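Local coordinates for protein nonsense-mediated mRNA decay factor SMG5 (Homo sapiens, PDB 2HWY) that acts in nonsense-mediated mRNA decay and promotes UPF1 dephosphorylation, probably with SMG7 as an adapter to protein phosphatase 2A, and has a PIN domain but no RNase activity by itself, at residues P3-L12 with R27-V36. Sequence-based numbering, arbitrary orientation.
Sequences PYLVPDTQAL and RFIVIIPRTV
L5 lays its CD1 methyl over one face of the F28 ring, 3.6 Å from the ring centroid, a CH-pi contact. L5 CG stands anti to the carbonyl carbon (chi1 -56°), and the extended chi2 (177°) carries CD1 over the ring. Strands 4-7 and 29-32 run parallel. I29 N donates to P3 O at 3.0 Å and L5 N to I29 O at 3.1 Å. I31 N to L5 O is a weak bond, its N-H...O angle only 134°. Tight packing continues beyond L5: P7 CG meets I32 CD1 at 3.6 Å, and L12 CD1 reaches V36 CG1 at the same distance. The more exposed side carries Y4, I29 and I31. I29 CG2 touches the edge of the Y4 ring at 3.5 Å from CD2. P3 lies at the exposed end, its CG 3.6 Å from F28 CD2. With F28 cut back to an alanine, the L5 methyl and P3 would probably lose the ring they both pack against. The two are neighbouring inner strands of the parallel PIN-domain sheet, between strands 68-70 and 125-128. A beta-alpha-beta crossover through helices 9-14 and 16-25 joins them. Helix 16-25 covers L5, F28 and V30; helix 34-43 packs on T9, L12 and I32.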
loop_
_atom_site.group_PDB
_atom_site.type_symbol
_atom_site.label_atom_id
_atom_site.label_comp_id
_atom_site.label_asym_id
_atom_site.label_seq_id
_atom_site.Cartn_x
_atom_site.Cartn_y
_atom_site.Cartn_z
ATOM N N PRO A 3 0.936 -12.728 -5.933
ATOM C CA PRO A 3 -0.148 -11.808 -5.564
ATOM C C PRO A 3 0.370 -10.458 -5.106
ATOM O O PRO A 3 1.381 -10.397 -4.415
ATOM C CB PRO A 3 -0.865 -12.536 -4.404
ATOM C CG PRO A 3 0.140 -13.484 -3.837
ATOM C CD PRO A 3 1.037 -13.874 -4.999
ATOM N N TYR A 4 -0.335 -9.394 -5.490
ATOM C CA TYR A 4 0.112 -8.024 -5.245
ATOM C C TYR A 4 -0.698 -7.406 -4.140
ATOM O O TYR A 4 -1.922 -7.535 -4.148
ATOM C CB TYR A 4 -0.093 -7.163 -6.489
ATOM C CG TYR A 4 0.791 -7.527 -7.643
ATOM C CD1 TYR A 4 0.268 -7.858 -8.874
ATOM C CD2 TYR A 4 2.162 -7.521 -7.497
ATOM C CE1 TYR A 4 1.101 -8.187 -9.935
ATOM C CE2 TYR A 4 3.002 -7.847 -8.543
ATOM C CZ TYR A 4 2.475 -8.185 -9.753
ATOM O OH TYR A 4 3.349 -8.498 -10.768
ATOM N N LEU A 5 -0.029 -6.738 -3.201
ATOM C CA LEU A 5 -0.708 -5.830 -2.280
ATOM C C LEU A 5 -0.249 -4.425 -2.605
ATOM O O LEU A 5 0.941 -4.217 -2.904
ATOM C CB LEU A 5 -0.382 -6.173 -0.834
ATOM C CG LEU A 5 -0.732 -7.634 -0.531
ATOM C CD1 LEU A 5 -0.330 -8.019 0.913
ATOM C CD2 LEU A 5 -2.201 -7.890 -0.801
ATOM N N VAL A 6 -1.175 -3.462 -2.595
ATOM C CA VAL A 6 -0.775 -2.078 -2.852
ATOM C C VAL A 6 -1.233 -1.112 -1.759
ATOM O O VAL A 6 -2.388 -0.720 -1.715
ATOM C CB VAL A 6 -1.130 -1.593 -4.290
ATOM C CG1 VAL A 6 -0.943 -2.723 -5.280
ATOM C CG2 VAL A 6 -2.524 -1.033 -4.382
ATOM N N PRO A 7 -0.305 -0.747 -0.860
ATOM C CA PRO A 7 -0.503 0.228 0.193
ATOM C C PRO A 7 -0.989 1.605 -0.236
ATOM O O PRO A 7 -0.531 2.176 -1.241
ATOM C CB PRO A 7 0.894 0.368 0.791
ATOM C CG PRO A 7 1.524 -0.919 0.558
ATOM C CD PRO A 7 1.036 -1.350 -0.775
ATOM N N ASP A 8 -1.929 2.102 0.561
ATOM C CA ASP A 8 -2.386 3.500 0.581
ATOM C C ASP A 8 -1.268 4.288 1.285
ATOM O O ASP A 8 -0.387 3.674 1.910
ATOM C CB ASP A 8 -3.689 3.508 1.401
ATOM C CG ASP A 8 -4.434 4.818 1.377
ATOM O OD1 ASP A 8 -3.818 5.899 1.550
ATOM O OD2 ASP A 8 -5.680 4.770 1.246
ATOM N N THR A 9 -1.266 5.617 1.171
ATOM C CA THR A 9 -0.359 6.458 1.962
ATOM C C THR A 9 -0.724 6.259 3.424
ATOM O O THR A 9 0.135 6.099 4.296
ATOM C CB THR A 9 -0.465 7.995 1.618
ATOM O OG1 THR A 9 0.201 8.273 0.383
ATOM C CG2 THR A 9 0.172 8.854 2.703
ATOM N N GLN A 10 -2.017 6.282 3.686
ATOM C CA GLN A 10 -2.495 6.159 5.044
ATOM C C GLN A 10 -2.061 4.831 5.657
ATOM O O GLN A 10 -1.710 4.785 6.838
ATOM C CB GLN A 10 -4.014 6.280 5.082
ATOM C CG GLN A 10 -4.530 7.523 5.733
ATOM C CD GLN A 10 -6.040 7.441 5.936
ATOM O OE1 GLN A 10 -6.564 7.768 7.012
ATOM N NE2 GLN A 10 -6.751 6.976 4.904
ATOM N N ALA A 11 -2.102 3.762 4.859
ATOM C CA ALA A 11 -1.723 2.422 5.322
ATOM C C ALA A 11 -0.266 2.389 5.739
ATOM O O ALA A 11 0.077 1.817 6.765
ATOM C CB ALA A 11 -1.975 1.386 4.236
ATOM N N LEU A 12 0.587 3.008 4.932
ATOM C CA LEU A 12 2.008 3.077 5.226
ATOM C C LEU A 12 2.295 3.963 6.412
ATOM O O LEU A 12 3.156 3.650 7.220
ATOM C CB LEU A 12 2.778 3.602 4.016
ATOM C CG LEU A 12 2.860 2.565 2.907
ATOM C CD1 LEU A 12 3.213 3.235 1.600
ATOM C CD2 LEU A 12 3.851 1.433 3.250
ATOM N N ARG A 27 5.028 -13.924 0.699
ATOM C CA ARG A 27 3.808 -14.470 0.086
ATOM C C ARG A 27 3.156 -13.416 -0.809
ATOM O O ARG A 27 2.218 -13.713 -1.539
ATOM C CB ARG A 27 2.795 -14.917 1.158
ATOM C CG ARG A 27 3.396 -15.595 2.396
ATOM C CD ARG A 27 3.393 -17.109 2.336
ATOM N NE ARG A 27 2.185 -17.686 2.923
ATOM C CZ ARG A 27 1.881 -17.671 4.224
ATOM N NH1 ARG A 27 2.682 -17.090 5.124
ATOM N NH2 ARG A 27 0.744 -18.232 4.633
ATOM N N PHE A 28 3.649 -12.180 -0.732
ATOM C CA PHE A 28 3.166 -11.097 -1.577
ATOM C C PHE A 28 4.318 -10.283 -2.166
ATOM O O PHE A 28 5.433 -10.266 -1.634
ATOM C CB PHE A 28 2.253 -10.184 -0.770
ATOM C CG PHE A 28 1.097 -10.895 -0.155
ATOM C CD1 PHE A 28 1.081 -11.186 1.211
ATOM C CD2 PHE A 28 0.018 -11.303 -0.934
ATOM C CE1 PHE A 28 -0.011 -11.862 1.795
ATOM C CE2 PHE A 28 -1.076 -11.991 -0.351
ATOM C CZ PHE A 28 -1.085 -12.260 1.014
ATOM N N ILE A 29 4.021 -9.632 -3.284
ATOM C CA ILE A 29 4.839 -8.559 -3.838
ATOM C C ILE A 29 4.157 -7.259 -3.457
ATOM O O ILE A 29 2.984 -7.071 -3.770
ATOM C CB ILE A 29 4.901 -8.636 -5.390
ATOM C CG1 ILE A 29 5.906 -9.691 -5.846
ATOM C CG2 ILE A 29 5.265 -7.285 -5.987
ATOM C CD1 ILE A 29 5.868 -9.948 -7.341
ATOM N N VAL A 30 4.886 -6.360 -2.800
ATOM C CA VAL A 30 4.325 -5.068 -2.416
ATOM C C VAL A 30 4.693 -3.992 -3.446
ATOM O O VAL A 30 5.826 -3.508 -3.483
ATOM C CB VAL A 30 4.770 -4.640 -1.013
ATOM C CG1 VAL A 30 4.383 -3.195 -0.767
ATOM C CG2 VAL A 30 4.141 -5.518 0.052
ATOM N N ILE A 31 3.719 -3.640 -4.284
ATOM C CA ILE A 31 3.828 -2.509 -5.192
ATOM C C ILE A 31 3.434 -1.228 -4.450
ATOM O O ILE A 31 2.285 -1.086 -4.034
ATOM C CB ILE A 31 2.917 -2.701 -6.417
ATOM C CG1 ILE A 31 3.159 -4.075 -7.047
ATOM C CG2 ILE A 31 3.162 -1.610 -7.453
ATOM C CD1 ILE A 31 4.651 -4.360 -7.353
ATOM N N ILE A 32 4.391 -0.312 -4.273
ATOM C CA ILE A 32 4.119 1.002 -3.673
ATOM C C ILE A 32 3.927 1.974 -4.830
ATOM O O ILE A 32 4.888 2.290 -5.535
ATOM C CB ILE A 32 5.302 1.543 -2.792
ATOM C CG1 ILE A 32 5.828 0.511 -1.788
ATOM C CG2 ILE A 32 4.866 2.786 -2.059
ATOM C CD1 ILE A 32 4.796 0.046 -0.732
ATOM N N PRO A 33 2.705 2.467 -5.044
ATOM C CA PRO A 33 2.502 3.328 -6.225
ATOM C C PRO A 33 3.254 4.665 -6.162
ATOM O O PRO A 33 3.398 5.242 -5.083
ATOM C CB PRO A 33 0.988 3.571 -6.242
ATOM C CG PRO A 33 0.399 2.649 -5.230
ATOM C CD PRO A 33 1.475 2.296 -4.256
ATOM N N ARG A 34 3.722 5.142 -7.313
ATOM C CA ARG A 34 4.426 6.438 -7.419
ATOM C C ARG A 34 3.730 7.607 -6.740
ATOM O O ARG A 34 4.381 8.506 -6.231
ATOM C CB ARG A 34 4.645 6.819 -8.896
ATOM C CG ARG A 34 5.392 8.167 -9.110
ATOM C CD ARG A 34 6.636 8.006 -9.969
ATOM N NE ARG A 34 7.442 6.934 -9.411
ATOM C CZ ARG A 34 8.185 7.043 -8.317
ATOM N NH1 ARG A 34 8.292 8.199 -7.672
ATOM N NH2 ARG A 34 8.845 5.984 -7.871
ATOM N N THR A 35 2.407 7.611 -6.779
ATOM C CA THR A 35 1.619 8.677 -6.192
ATOM C C THR A 35 1.693 8.609 -4.668
ATOM O O THR A 35 1.572 9.634 -3.993
ATOM C CB THR A 35 0.156 8.607 -6.679
ATOM O OG1 THR A 35 -0.500 9.849 -6.407
ATOM C CG2 THR A 35 -0.617 7.446 -6.028
ATOM N N VAL A 36 1.918 7.396 -4.149
ATOM C CA VAL A 36 2.071 7.140 -2.727
ATOM C C VAL A 36 3.493 7.521 -2.304
ATOM O O VAL A 36 3.685 8.328 -1.402
ATOM C CB VAL A 36 1.773 5.645 -2.398
ATOM C CG1 VAL A 36 1.899 5.383 -0.912
ATOM C CG2 VAL A 36 0.385 5.267 -2.871
#